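Local structure of ficolin-3 (Homo sapiens, 2J5Z) at residues 31-36 with 90-95; 53-58 with 216-221; 145-150 with 180-185; 170-175 with 186-191. The protein probably acts as a pattern-recognition lectin of innate immunity, its fibrinogen-like domain binding sugars such as galactose. All coordinates share one frame; numbering follows the deposited sequence.

Contact 1 (31-36 with 90-95)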
# COMPACT_ATOMS: atom_id res chain seq x y z
N LEU A 31 -6.20 3.61 -15.49
CA LEU A 31 -6.28 4.37 -16.73
C LEU A 31 -7.06 3.51 -17.71
O LEU A 31 -7.07 2.30 -17.60
CB LEU A 31 -4.90 4.63 -17.34
CG LEU A 31 -3.80 5.33 -16.54
CD1 LEU A 31 -2.63 5.67 -17.45
CD2 LEU A 31 -4.35 6.58 -15.87
N CYS A 32 -7.73 4.16 -18.66
CA CYS A 32 -8.37 3.43 -19.75
C CYS A 32 -7.48 3.59 -20.96
O CYS A 32 -7.33 4.69 -21.50
CB CYS A 32 -9.79 3.95 -20.02
SG CYS A 32 -10.83 2.83 -21.03
N LEU A 33 -6.84 2.49 -21.36
CA LEU A 33 -5.95 2.48 -22.51
C LEU A 33 -6.70 2.68 -23.82
O LEU A 33 -7.90 2.38 -23.91
CB LEU A 33 -5.18 1.16 -22.57
CG LEU A 33 -4.25 0.86 -21.39
CD1 LEU A 33 -3.70 -0.53 -21.52
CD2 LEU A 33 -3.13 1.87 -21.36
N PRO A 34 -6.01 3.19 -24.84
CA PRO A 34 -6.63 3.46 -26.14
C PRO A 34 -7.43 2.26 -26.67
O PRO A 34 -8.48 2.44 -27.29
CB PRO A 34 -5.44 3.74 -27.05
CG PRO A 34 -4.41 4.31 -26.12
CD PRO A 34 -4.59 3.58 -24.82
N GLU A 35 -6.96 1.04 -26.39
CA GLU A 35 -7.66 -0.16 -26.88
C GLU A 35 -8.88 -0.54 -26.03
O GLU A 35 -9.55 -1.53 -26.32
CB GLU A 35 -6.70 -1.36 -27.02
CG GLU A 35 -6.40 -2.10 -25.71
CD GLU A 35 -5.47 -3.28 -25.90
OE1 GLU A 35 -4.92 -3.45 -27.02
OE2 GLU A 35 -5.29 -4.05 -24.93
N GLY A 36 -9.14 0.23 -24.98
CA GLY A 36 -10.32 -0.01 -24.14
C GLY A 36 -10.09 -1.02 -23.04
O GLY A 36 -11.02 -1.72 -22.62
N LEU A 90 3.58 0.02 -21.96
CA LEU A 90 4.35 1.22 -22.32
C LEU A 90 4.24 1.55 -23.80
O LEU A 90 4.06 2.71 -24.19
CB LEU A 90 5.82 1.07 -21.91
CG LEU A 90 6.08 1.17 -20.40
CD1 LEU A 90 7.47 0.68 -20.00
CD2 LEU A 90 5.86 2.61 -19.88
N HIS A 91 4.33 0.53 -24.66
CA HIS A 91 4.08 0.78 -26.07
C HIS A 91 2.68 1.36 -26.33
O HIS A 91 2.52 2.32 -27.09
CB HIS A 91 4.25 -0.51 -26.89
CG HIS A 91 3.87 -0.33 -28.33
ND1 HIS A 91 2.74 -0.89 -28.88
CD2 HIS A 91 4.46 0.39 -29.31
CE1 HIS A 91 2.65 -0.54 -30.15
NE2 HIS A 91 3.68 0.24 -30.44
N GLN A 92 1.66 0.75 -25.72
CA GLN A 92 0.29 1.23 -25.93
C GLN A 92 0.07 2.65 -25.41
O GLN A 92 -0.56 3.48 -26.08
CB GLN A 92 -0.73 0.24 -25.32
CG GLN A 92 -0.82 -1.04 -26.17
CD GLN A 92 -1.75 -2.07 -25.59
OE1 GLN A 92 -2.66 -1.74 -24.83
NE2 GLN A 92 -1.56 -3.33 -25.98
N LEU A 93 0.64 2.94 -24.24
CA LEU A 93 0.51 4.28 -23.66
C LEU A 93 1.19 5.33 -24.51
O LEU A 93 0.66 6.43 -24.70
CB LEU A 93 1.10 4.32 -22.25
CG LEU A 93 0.31 3.70 -21.11
CD1 LEU A 93 1.26 3.41 -19.96
CD2 LEU A 93 -0.85 4.60 -20.67
N THR A 94 2.38 5.00 -25.02
CA THR A 94 3.24 6.01 -25.64
C THR A 94 3.09 6.13 -27.15
O THR A 94 3.79 6.92 -27.78
CB THR A 94 4.72 5.83 -25.25
OG1 THR A 94 5.21 4.59 -25.75
CG2 THR A 94 4.88 5.87 -23.72
N LEU A 95 2.15 5.37 -27.72
CA LEU A 95 1.80 5.44 -29.14
C LEU A 95 1.42 6.87 -29.52
O LEU A 95 1.95 7.42 -30.49
CB LEU A 95 0.63 4.49 -29.46
CG LEU A 95 0.92 3.16 -30.18
CD1 LEU A 95 0.04 2.00 -29.71
CD2 LEU A 95 0.79 3.36 -31.68
O HOH W 1 -3.16 -5.79 -25.09
O HOH W 2 -4.10 0.48 -25.74

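Contact 2 (53-58 with 216-221)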
# COMPACT_ATOMS: atom_id res chain seq x y z
N LEU A 53 3.21 9.32 -14.43
CA LEU A 53 2.92 7.90 -14.41
C LEU A 53 4.23 7.17 -14.12
O LEU A 53 5.15 7.19 -14.94
CB LEU A 53 2.36 7.46 -15.77
CG LEU A 53 1.59 6.14 -15.86
CD1 LEU A 53 0.89 6.06 -17.23
CD2 LEU A 53 2.52 4.94 -15.62
N VAL A 54 4.32 6.54 -12.96
CA VAL A 54 5.53 5.84 -12.55
C VAL A 54 5.48 4.42 -13.08
O VAL A 54 4.61 3.64 -12.68
CB VAL A 54 5.67 5.81 -11.02
CG1 VAL A 54 6.98 5.08 -10.60
CG2 VAL A 54 5.61 7.24 -10.46
N PHE A 55 6.42 4.08 -13.97
CA PHE A 55 6.35 2.76 -14.60
C PHE A 55 7.43 1.78 -14.12
O PHE A 55 7.39 0.61 -14.48
CB PHE A 55 6.34 2.86 -16.14
CG PHE A 55 7.62 3.39 -16.77
CD1 PHE A 55 8.66 2.53 -17.14
CD2 PHE A 55 7.76 4.75 -17.05
CE1 PHE A 55 9.83 3.02 -17.73
CE2 PHE A 55 8.92 5.25 -17.65
CZ PHE A 55 9.95 4.38 -18.00
N GLN A 56 8.40 2.28 -13.36
CA GLN A 56 9.44 1.41 -12.78
C GLN A 56 9.84 1.97 -11.42
O GLN A 56 9.89 3.17 -11.23
CB GLN A 56 10.68 1.35 -13.69
CG GLN A 56 11.72 0.29 -13.28
CD GLN A 56 12.92 0.85 -12.50
OE1 GLN A 56 12.84 1.89 -11.85
NE2 GLN A 56 14.04 0.14 -12.58
N ARG A 57 10.09 1.08 -10.46
CA ARG A 57 10.47 1.54 -9.14
C ARG A 57 11.34 0.46 -8.51
O ARG A 57 10.99 -0.71 -8.54
CB ARG A 57 9.21 1.80 -8.31
CG ARG A 57 9.42 2.43 -6.96
CD ARG A 57 8.10 3.04 -6.46
NE ARG A 57 7.13 2.02 -6.04
CZ ARG A 57 5.93 2.29 -5.54
NH1 ARG A 57 5.53 3.55 -5.42
NH2 ARG A 57 5.12 1.31 -5.18
N ARG A 58 12.49 0.89 -7.97
CA ARG A 58 13.39 0.04 -7.17
C ARG A 58 13.52 0.66 -5.78
O ARG A 58 13.60 1.87 -5.67
CB ARG A 58 14.78 -0.01 -7.80
CG ARG A 58 14.83 -0.52 -9.23
CD ARG A 58 14.13 -1.85 -9.43
NE ARG A 58 14.85 -3.02 -8.88
CZ ARG A 58 15.93 -3.58 -9.42
NH1 ARG A 58 16.50 -3.08 -10.52
NH2 ARG A 58 16.46 -4.65 -8.83
N VAL A 216 15.31 3.89 -7.13
CA VAL A 216 15.20 4.46 -8.47
C VAL A 216 13.73 4.54 -8.84
O VAL A 216 12.95 3.68 -8.43
CB VAL A 216 15.91 3.54 -9.50
CG1 VAL A 216 15.70 4.06 -10.91
CG2 VAL A 216 17.40 3.40 -9.17
N ARG A 217 13.33 5.55 -9.60
CA ARG A 217 12.00 5.54 -10.24
C ARG A 217 12.14 6.03 -11.66
O ARG A 217 12.99 6.87 -11.92
CB ARG A 217 11.00 6.43 -9.51
CG ARG A 217 10.74 6.08 -8.05
CD ARG A 217 9.47 6.77 -7.55
NE ARG A 217 9.53 8.22 -7.58
CZ ARG A 217 8.48 8.99 -7.32
NH1 ARG A 217 7.32 8.43 -7.03
NH2 ARG A 217 8.58 10.31 -7.34
N MET A 218 11.32 5.50 -12.57
CA MET A 218 11.22 6.05 -13.92
C MET A 218 9.77 6.44 -14.17
O MET A 218 8.86 5.65 -13.90
CB MET A 218 11.68 5.03 -14.97
CG MET A 218 13.05 4.40 -14.70
SD MET A 218 13.53 3.14 -15.92
CE MET A 218 13.94 4.14 -17.35
N MET A 219 9.54 7.63 -14.71
CA MET A 219 8.19 8.15 -14.74
C MET A 219 7.93 9.01 -15.98
O MET A 219 8.86 9.61 -16.52
CB MET A 219 7.89 8.93 -13.45
CG MET A 219 8.97 9.94 -13.07
SD MET A 219 9.18 10.20 -11.27
CE MET A 219 7.63 10.94 -10.90
N LEU A 220 6.68 9.05 -16.41
CA LEU A 220 6.26 9.77 -17.62
C LEU A 220 5.17 10.79 -17.36
O LEU A 220 4.25 10.57 -16.55
CB LEU A 220 5.69 8.77 -18.64
CG LEU A 220 6.57 7.62 -19.07
CD1 LEU A 220 5.77 6.69 -19.98
CD2 LEU A 220 7.83 8.13 -19.75
N ARG A 221 5.23 11.90 -18.09
CA ARG A 221 4.15 12.87 -18.02
C ARG A 221 3.93 13.57 -19.36
O ARG A 221 4.87 14.06 -19.99
CB ARG A 221 4.43 13.91 -16.92
CG ARG A 221 3.36 14.98 -16.81
CD ARG A 221 3.58 15.89 -15.60
NE ARG A 221 4.72 16.79 -15.76
CZ ARG A 221 5.10 17.68 -14.84
NH1 ARG A 221 4.43 17.78 -13.70
NH2 ARG A 221 6.15 18.47 -15.05
OXT ARG A 221 2.80 13.66 -19.83
O HOH W 3 6.97 6.02 -5.58

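Contact 3 (145-150 with 180-185). With GAL (beta-D-galactopyranose), chain E.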
# COMPACT_ATOMS: atom_id res chain seq x y z
N LEU A 145 21.17 7.73 -20.78
CA LEU A 145 20.18 6.96 -21.51
C LEU A 145 20.20 7.21 -23.02
O LEU A 145 19.68 6.41 -23.77
CB LEU A 145 18.78 7.22 -20.94
CG LEU A 145 17.67 6.19 -21.24
CD1 LEU A 145 18.06 4.81 -20.74
CD2 LEU A 145 16.35 6.63 -20.62
N SER A 146 20.84 8.29 -23.47
CA SER A 146 20.83 8.62 -24.90
C SER A 146 21.47 7.54 -25.74
O SER A 146 20.99 7.23 -26.83
CB SER A 146 21.51 9.97 -25.17
OG SER A 146 20.74 11.03 -24.65
N LEU A 147 22.56 6.96 -25.23
CA LEU A 147 23.23 5.85 -25.91
C LEU A 147 22.24 4.73 -26.24
O LEU A 147 22.36 4.06 -27.26
CB LEU A 147 24.37 5.28 -25.03
CG LEU A 147 24.88 3.88 -25.41
CD1 LEU A 147 25.63 3.88 -26.74
CD2 LEU A 147 25.73 3.22 -24.32
N HIS A 148 21.25 4.56 -25.38
CA HIS A 148 20.33 3.46 -25.50
C HIS A 148 19.17 3.74 -26.45
O HIS A 148 18.45 2.82 -26.84
CB HIS A 148 19.84 3.04 -24.12
CG HIS A 148 20.93 2.39 -23.31
ND1 HIS A 148 21.63 3.06 -22.34
CD2 HIS A 148 21.47 1.16 -23.40
CE1 HIS A 148 22.55 2.26 -21.83
NE2 HIS A 148 22.47 1.10 -22.46
N SER A 149 19.02 4.99 -26.84
CA SER A 149 17.96 5.33 -27.79
C SER A 149 18.21 4.64 -29.12
O SER A 149 19.35 4.60 -29.59
CB SER A 149 17.86 6.83 -28.00
OG SER A 149 16.71 7.12 -28.80
N GLY A 150 17.16 4.10 -29.73
CA GLY A 150 17.29 3.41 -31.02
C GLY A 150 17.61 1.93 -30.90
O GLY A 150 17.74 1.24 -31.92
N CYS A 180 27.91 -2.91 -23.05
CA CYS A 180 26.49 -3.18 -22.82
C CYS A 180 25.65 -1.96 -22.43
O CYS A 180 24.53 -1.81 -22.94
CB CYS A 180 26.33 -4.28 -21.77
SG CYS A 180 26.84 -5.89 -22.37
N TYR A 181 26.16 -1.11 -21.55
CA TYR A 181 25.33 -0.02 -21.01
C TYR A 181 26.01 1.23 -20.42
O TYR A 181 27.16 1.19 -19.97
CB TYR A 181 24.35 -0.58 -19.96
CG TYR A 181 24.94 -0.96 -18.61
CD1 TYR A 181 25.18 0.01 -17.64
CD2 TYR A 181 25.21 -2.28 -18.30
CE1 TYR A 181 25.70 -0.33 -16.39
CE2 TYR A 181 25.73 -2.64 -17.05
CZ TYR A 181 25.97 -1.66 -16.10
OH TYR A 181 26.47 -1.98 -14.86
N ARG A 182 25.26 2.33 -20.44
CA ARG A 182 25.56 3.50 -19.61
C ARG A 182 24.56 3.55 -18.45
O ARG A 182 24.81 4.20 -17.44
CB ARG A 182 25.43 4.80 -20.41
CG ARG A 182 26.24 4.85 -21.69
CD ARG A 182 27.36 5.87 -21.64
NE ARG A 182 26.92 7.16 -21.09
CZ ARG A 182 27.69 7.92 -20.32
NH1 ARG A 182 28.92 7.54 -20.02
NH2 ARG A 182 27.23 9.07 -19.86
N SER A 183 23.42 2.88 -18.61
CA SER A 183 22.43 2.75 -17.51
C SER A 183 21.87 1.32 -17.45
O SER A 183 21.78 0.63 -18.45
CB SER A 183 21.28 3.76 -17.66
OG SER A 183 20.71 3.68 -18.96
N ASN A 184 21.47 0.91 -16.25
CA ASN A 184 21.10 -0.48 -16.02
C ASN A 184 20.16 -0.55 -14.82
O ASN A 184 20.41 -1.27 -13.85
CB ASN A 184 22.38 -1.28 -15.71
CG ASN A 184 22.15 -2.77 -15.67
OD1 ASN A 184 21.45 -3.33 -16.53
ND2 ASN A 184 22.78 -3.43 -14.69
N LEU A 185 19.07 0.21 -14.89
CA LEU A 185 18.21 0.42 -13.72
C LEU A 185 17.34 -0.78 -13.35
O LEU A 185 16.73 -0.78 -12.29
CB LEU A 185 17.33 1.66 -13.90
CG LEU A 185 18.08 2.99 -14.11
CD1 LEU A 185 17.07 4.13 -14.24
CD2 LEU A 185 19.11 3.29 -12.99
C1 GAL E . 29.86 -1.28 -20.83
C2 GAL E . 29.20 -0.62 -19.62
C3 GAL E . 29.50 -1.40 -18.35
C4 GAL E . 29.43 -2.92 -18.53
C5 GAL E . 29.98 -3.39 -19.87
C6 GAL E . 29.69 -4.87 -20.09
O1 GAL E . 29.54 -0.55 -22.03
O2 GAL E . 29.68 0.72 -19.47
O3 GAL E . 28.56 -1.01 -17.35
O4 GAL E . 28.08 -3.36 -18.41
O5 GAL E . 29.37 -2.61 -20.90
O6 GAL E . 30.86 -5.52 -20.59

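Contact 4 (170-175 with 186-191)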
# COMPACT_ATOMS: atom_id res chain seq x y z
N ILE A 170 25.08 -11.43 -19.27
CA ILE A 170 26.35 -10.91 -18.79
C ILE A 170 26.21 -9.99 -17.59
O ILE A 170 26.93 -10.15 -16.61
CB ILE A 170 27.14 -10.19 -19.92
CG1 ILE A 170 27.58 -11.20 -20.99
CG2 ILE A 170 28.35 -9.46 -19.35
CD1 ILE A 170 28.44 -12.33 -20.45
N VAL A 171 25.29 -9.02 -17.65
CA VAL A 171 25.18 -8.02 -16.58
C VAL A 171 23.97 -8.19 -15.63
O VAL A 171 23.71 -7.33 -14.80
CB VAL A 171 25.20 -6.56 -17.14
CG1 VAL A 171 26.21 -6.46 -18.29
CG2 VAL A 171 23.82 -6.13 -17.61
N HIS A 172 23.27 -9.31 -15.78
CA HIS A 172 22.14 -9.67 -14.90
C HIS A 172 21.03 -8.60 -14.85
O HIS A 172 20.72 -8.05 -13.79
CB HIS A 172 22.62 -10.01 -13.48
CG HIS A 172 21.79 -11.07 -12.81
ND1 HIS A 172 20.83 -10.78 -11.87
CD2 HIS A 172 21.78 -12.41 -12.96
CE1 HIS A 172 20.26 -11.90 -11.47
NE2 HIS A 172 20.82 -12.91 -12.11
N GLY A 173 20.46 -8.32 -16.02
CA GLY A 173 19.38 -7.34 -16.11
C GLY A 173 18.54 -7.49 -17.36
O GLY A 173 18.56 -8.55 -18.02
N ALA A 174 17.79 -6.44 -17.67
CA ALA A 174 17.04 -6.34 -18.92
C ALA A 174 17.02 -4.86 -19.28
O ALA A 174 16.75 -4.03 -18.42
CB ALA A 174 15.61 -6.85 -18.72
N TRP A 175 17.29 -4.52 -20.53
CA TRP A 175 17.40 -3.11 -20.90
C TRP A 175 17.60 -3.05 -22.40
O TRP A 175 17.72 -4.08 -23.06
CB TRP A 175 18.64 -2.51 -20.24
CG TRP A 175 18.68 -1.01 -19.98
CD1 TRP A 175 19.58 -0.10 -20.52
CD2 TRP A 175 17.87 -0.28 -19.07
NE1 TRP A 175 19.35 1.14 -20.00
CE2 TRP A 175 18.31 1.07 -19.11
CE3 TRP A 175 16.80 -0.62 -18.22
CZ2 TRP A 175 17.72 2.08 -18.33
CZ3 TRP A 175 16.22 0.37 -17.45
CH2 TRP A 175 16.67 1.71 -17.52
N ASN A 186 17.29 -1.78 -14.22
CA ASN A 186 16.60 -3.04 -13.93
C ASN A 186 17.63 -4.09 -13.53
O ASN A 186 17.38 -5.30 -13.63
CB ASN A 186 15.79 -3.53 -15.14
CG ASN A 186 14.61 -2.64 -15.45
OD1 ASN A 186 14.09 -1.94 -14.58
ND2 ASN A 186 14.15 -2.68 -16.71
N GLY A 187 18.79 -3.62 -13.10
CA GLY A 187 19.88 -4.52 -12.76
C GLY A 187 19.70 -5.12 -11.37
O GLY A 187 18.70 -4.88 -10.71
N ARG A 188 20.70 -5.88 -10.93
CA ARG A 188 20.63 -6.59 -9.65
C ARG A 188 20.69 -5.66 -8.44
O ARG A 188 21.54 -4.78 -8.35
CB ARG A 188 21.74 -7.64 -9.58
CG ARG A 188 21.59 -8.60 -8.43
CD ARG A 188 22.43 -9.85 -8.68
NE ARG A 188 22.08 -10.91 -7.75
CZ ARG A 188 22.75 -12.06 -7.65
NH1 ARG A 188 23.79 -12.28 -8.45
NH2 ARG A 188 22.37 -12.97 -6.77
N TYR A 189 19.77 -5.86 -7.50
CA TYR A 189 19.73 -4.98 -6.34
C TYR A 189 20.87 -5.25 -5.36
O TYR A 189 21.31 -6.39 -5.21
CB TYR A 189 18.39 -5.09 -5.60
CG TYR A 189 18.16 -3.93 -4.67
CD1 TYR A 189 17.59 -2.74 -5.12
CD2 TYR A 189 18.55 -4.00 -3.33
CE1 TYR A 189 17.40 -1.67 -4.27
CE2 TYR A 189 18.37 -2.94 -2.48
CZ TYR A 189 17.79 -1.77 -2.94
OH TYR A 189 17.60 -0.70 -2.09
N ALA A 190 21.32 -4.19 -4.71
CA ALA A 190 22.32 -4.25 -3.65
C ALA A 190 21.95 -3.30 -2.51
O ALA A 190 21.62 -2.13 -2.75
CB ALA A 190 23.71 -3.90 -4.21
N VAL A 191 22.01 -3.79 -1.27
CA VAL A 191 21.63 -2.97 -0.12
C VAL A 191 22.71 -1.98 0.31
O VAL A 191 22.45 -1.10 1.13
CB VAL A 191 21.16 -3.81 1.09
CG1 VAL A 191 20.03 -4.73 0.67
CG2 VAL A 191 22.31 -4.59 1.69
O HOH W 4 22.85 -5.79 -12.58
O HOH W 5 18.14 -7.79 -12.54
O HOH W 6 18.70 -3.07 -16.54

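Contact 1 (31-36 with 90-95)
Leu31, the next-to-last residue of strand 28-32, opens the contact by laying its CD1 methyl against CD2 of Leu93 on helix 87-94, 3.8 Å away, the two side chains crossing at about a right angle. On the same apolar side Leu53 of strand 52-58 touches both leucines. Past the disulfide-bonded Cys32 the strand gives way to a type I turn from Leu33 to Gly36, closed by Gly36 N on Leu33 O. Leu33 splits its branches: CD2 packs on Leu93 CD2 at 3.6 Å, while CD1 sits 3.7 Å from the amide oxygen OE1 of Gln92. Pro34 CG comes to 3.9 Å from the backbone O of Gln92.

The polar end belongs to Glu35 and Gln92. With chi1 at 81°, Glu35 CG lies between its backbone N and carbonyl carbon, and the extended chain beyond it brings the carboxylate obliquely across the Gln92 amide, the two planes 51° apart. Glu35 OE2 and Gln92 OE1, both acceptors, approach to 3.5 Å without bonding. Two waters join them instead: one donates to Glu35 OE2 and accepts from Gln92 NE2, the other accepts from Glu35 N and donates to Gln92 OE1 at 2.8 Å. Arg37 serves both, as salt-bridge partner of Glu35 OE2 and donor to Gln92 OE1, and Glu88 OE2 accepts a hydrogen bond from Gln92 NE2. Strand end and helix thus meet directly through leucine methyls, whereas their polar groups communicate through water and Arg37, whose positive charge probably offsets the nearness of the two acceptors.

Contact 2 (53-58 with 216-221)
Strands 52-58 and 215-220 pair antiparallel in the central sheet of the fibrinogen-like domain, and a classic beta bulge interrupts their ladder where Phe55 and Gln56 both face Met218. Met218 O takes a bond from Phe55 N at 2.9 Å and a weak one from Gln56 N at 3.4 Å. Regular pairing resumes on both sides, Leu53 with Leu220 and Arg58 with Val216, each linked by two backbone bonds.

The tight part lies on the side of Phe55, Met218 and Leu220. Phe55 holds CG between its backbone N and carbonyl carbon (chi1 66°), which brings the ring against Met218 and Leu220. Met218 CB sits over one face, 3.9 Å from the ring centroid, a CH-pi contact offset toward the rim, and SD adds an oblique Met-aromatic approach. Leu220 CG reaches Phe55 CE2 at 3.6 Å, and Leu90 of helix 87-94 packs on both residues. Gln56, bent at chi2, donates from NE2 to Asn186 OD1, but its buried OE1 finds no polar partner and lies against Val216 CG1 and Met218 CG.

The other face carries Val54 and Met219 beside two arginines, and Arg217 is the partly exposed residue there. Arg57 and Arg217 run side by side in the same direction, their guanidinium planes only 9° apart. Arg57 NE donates to Ser81 O. Salt bridges from Arg217 to Asp44 and Glu104, and from Arg57 to Glu80 of a neighbouring subunit, probably offset the like charges. Between the arginines one water accepts from Arg57 NH1 at 2.9 Å and from Arg217 NH1 at 2.8 Å.

Contact 3 (145-150 with 180-185)
His148, its CG anti to the carbonyl carbon (chi1 -69°), sends its ring toward the backbone of Tyr181 and Arg182, while Ser183, with chi1 at 52°, turns OG back toward Leu145. The imidazole comes in edge first: Tyr181 CA lies in its plane at the rim, and Cys180 O and Arg182 N are also near that plane. The side chains of His148 and Tyr181 run side by side, pointing the same way. CD1 of Leu145 touches Ser183 OG at 3.4 Å, an apolar methyl against a hydroxyl whose hydrogen-bond partner is Ser144 O. Arg182 NH2 reaches back to Asp143 O.

The 180-185 side of the contact also meets the sugar. Cys180, which follows a cis peptide and is disulfide-bonded to Cys167, gives its backbone N to the galactose ring oxygen O5 at 2.6 Å with a fairly straight N-H...O angle of 160°, and weakly to O1. Tyr181 N adds a long, weak bond to O1. The phenol ring of Tyr181 is sandwiched: galactose O3 lies over one face, toward the rim, and Asn184 CB stands 3.4 Å above the centre of the opposite face. Asp202 takes the hydrogen bond of Tyr181 OH, fixing the far end of the ring, while Tyr199 and Val209, also of the galactose pocket, touch Tyr181. Here the cis peptide before Cys180, the backbone N-H groups that follow it and the face of Tyr181 together form part of the galactose pocket of a fibrinogen-like recognition domain, an arrangement that may recur in related ficolins.

Contact 4 (170-175 with 186-191)
His172 and Gly173 leave helix 167-171 through a Schellman motif, His172 taking positive phi (57°), and the chain then draws alongside 186-191 until Gly173 CA and Gly187 CA are 4.4 Å apart. At this closest point neither residue has a side chain to part the backbones, and water does most of the bridging. One water donates to both His172 O and Asn186 O, a second accepts from Asn186 N and donates to Ala174 O at 2.9 Å, and a third spans Val171 O and Arg188 N.

Asn186, whose OD1 is taken up by Gln56, supplies the direct bond, a weak one from ND2 to Ala174 O at 3.4 Å. The same ND2 lies in the plane of the Trp175 ring at its edge, 3.7 Å from CE3, with amide and indole planes 85° apart. At the exposed end of the contact Arg188, extended from CG to NE after its CG swings anti to the backbone N (chi1 -169°), passes His172 obliquely: CD is 3.7 Å from ND1, and His172 CE1 lies over one guanidinium face. Phe66 stacks on the imidazole. Val171, just before the Schellman residue His172, itself touches the galactose, so the arrangement is a water-mediated seam between loops beside the sugar pocket of a fibrinogen-like lectin domain.

In the fold
From the N terminus, contact 1 closes the first loop, bringing helix 87-94 back to the end of strand 28-32. Contact 2 crosses it: strand 52-58 leaves from within that loop and waits for the last strand, 215-220, so the C-terminal residues complete the sheet, with Leu53 and Phe55 packing on the helix of contact 1. Contacts 3 and 4 are nested inside the long loop closed by contact 2 and cross each other, Trp175 lying against Leu145, His148 and Leu185. Gln56 and Arg58 of contact 2 reach Leu185, Asn186 and Gly187, tying the central sheet to the galactose-binding loops, while contact 1 lies remote from the pocket.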